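Local coordinates for Thiol:disulfide interchange protein (Klebsiella pneumoniae, PDB 6DXN) that probably works as a periplasmic thiol:disulfide oxidoreductase of the DsbA kind, exchanging disulfides with substrate proteins through a thioredoxin-type redox centre, at residues A135-A138 / R139-L143. Numbering follows the deposited sequence.
Sequences ALIA and RQDNL
Gln140 folds back along its own alpha-helix, 131-146, to grip the carbonyl of Leu136 one turn earlier, on the side of the DsbA-type thioredoxin fold where this helix lies against helix 71-83 and strand 60-63. CB of Gln140 lies 3.5 Å from Leu136 O, and CG, set anti to the carbonyl carbon of Gln140 (chi1 -78°), passes the same oxygen at 3.4 Å. The chain then runs extended to the amide, where NE2 of Gln140 bonds Leu136 O at 2.9 Å with a fairly straight N-H (159°). Backbone N of Gln140 makes the regular helical bond to Leu136 O at 3.0 Å; the two donors arrive from opposite faces of the carbonyl plane, NE2 high above it and off the lone pairs, while the oxygen itself lies close to the plane of the Gln140 amide. CG of Leu136 touches NE2 of Gln140 at 3.8 Å, its side chain slanting across that of Gln140. At the other branch of the amide, OE1 accepts from His63 N of strand 60-63, so both ends of this buried group are bonded and its rotation is fixed. One residue further along, Asp141 runs beside Ile137, its OD1 bonded to Ser65 OG and its OD2 4.1 Å from Ile137 CG2.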
loop_
_atom_site.group_PDB
_atom_site.type_symbol
_atom_site.label_atom_id
_atom_site.label_comp_id
_atom_site.label_asym_id
_atom_site.label_seq_id
_atom_site.Cartn_x
_atom_site.Cartn_y
_atom_site.Cartn_z
ATOM N N ALA A 135 3.653 11.115 12.494
ATOM C CA ALA A 135 4.113 9.824 12.999
ATOM C C ALA A 135 3.957 8.747 11.920
ATOM O O ALA A 135 4.817 7.883 11.794
ATOM C CB ALA A 135 3.360 9.457 14.257
ATOM N N LEU A 136 2.867 8.832 11.143
ATOM C CA LEU A 136 2.573 7.844 10.099
ATOM C C LEU A 136 3.527 8.042 8.911
ATOM O O LEU A 136 3.950 7.082 8.294
ATOM C CB LEU A 136 1.104 7.975 9.686
ATOM C CG LEU A 136 0.570 6.893 8.746
ATOM C CD1 LEU A 136 0.771 5.500 9.336
ATOM C CD2 LEU A 136 -0.901 7.122 8.450
ATOM N N ILE A 137 3.846 9.300 8.594
ATOM C CA ILE A 137 4.793 9.627 7.518
ATOM C C ILE A 137 6.160 9.021 7.873
ATOM O O ILE A 137 6.816 8.417 7.034
ATOM C CB ILE A 137 4.867 11.159 7.304
ATOM C CG1 ILE A 137 3.543 11.721 6.785
ATOM C CG2 ILE A 137 6.024 11.528 6.384
ATOM C CD1 ILE A 137 3.449 13.222 6.846
ATOM N N ALA A 138 6.578 9.172 9.137
ATOM C CA ALA A 138 7.891 8.664 9.552
ATOM C C ALA A 138 7.891 7.130 9.557
ATOM O O ALA A 138 8.883 6.512 9.160
ATOM C CB ALA A 138 8.287 9.244 10.886
ATOM N N ARG A 139 6.766 6.533 9.978
ATOM C CA ARG A 139 6.597 5.064 10.015
ATOM C C ARG A 139 6.791 4.478 8.607
ATOM O O ARG A 139 7.495 3.474 8.421
ATOM C CB ARG A 139 5.202 4.722 10.554
ATOM C CG ARG A 139 4.817 3.247 10.523
ATOM C CD ARG A 139 5.619 2.372 11.472
ATOM N NE ARG A 139 5.050 1.035 11.625
ATOM C CZ ARG A 139 5.545 0.089 12.422
ATOM N NH1 ARG A 139 6.643 0.321 13.125
ATOM N NH2 ARG A 139 4.939 -1.085 12.518
ATOM N N GLN A 140 6.116 5.091 7.636
ATOM C CA GLN A 140 6.164 4.675 6.233
ATOM C C GLN A 140 7.608 4.704 5.702
ATOM O O GLN A 140 8.068 3.715 5.135
ATOM C CB GLN A 140 5.207 5.549 5.417
ATOM C CG GLN A 140 3.744 5.134 5.566
ATOM C CD GLN A 140 2.777 6.151 5.006
ATOM O OE1 GLN A 140 2.144 5.937 3.976
ATOM N NE2 GLN A 140 2.682 7.293 5.667
ATOM N N ASP A 141 8.313 5.827 5.898
ATOM C CA ASP A 141 9.696 5.997 5.427
ATOM C C ASP A 141 10.656 5.040 6.158
ATOM O O ASP A 141 11.548 4.436 5.547
ATOM C CB ASP A 141 10.158 7.449 5.600
ATOM C CG ASP A 141 9.399 8.471 4.765
ATOM O OD1 ASP A 141 8.803 8.075 3.730
ATOM O OD2 ASP A 141 9.406 9.662 5.157
ATOM N N ASN A 142 10.471 4.902 7.472
ATOM C CA ASN A 142 11.355 4.072 8.290
ATOM C C ASN A 142 11.273 2.591 7.880
ATOM O O ASN A 142 12.295 1.904 7.822
ATOM C CB ASN A 142 11.018 4.203 9.777
ATOM C CG ASN A 142 12.005 3.471 10.661
ATOM O OD1 ASN A 142 13.215 3.560 10.455
ATOM N ND2 ASN A 142 11.497 2.758 11.650
ATOM N N LEU A 143 10.061 2.103 7.603
ATOM C CA LEU A 143 9.881 0.680 7.254
ATOM C C LEU A 143 10.375 0.379 5.832
ATOM O O LEU A 143 10.842 -0.736 5.580
ATOM C CB LEU A 143 8.424 0.261 7.474
ATOM C CG LEU A 143 8.125 -0.318 8.862
ATOM C CD1 LEU A 143 8.713 0.525 9.978
ATOM C CD2 LEU A 143 6.638 -0.503 9.070
#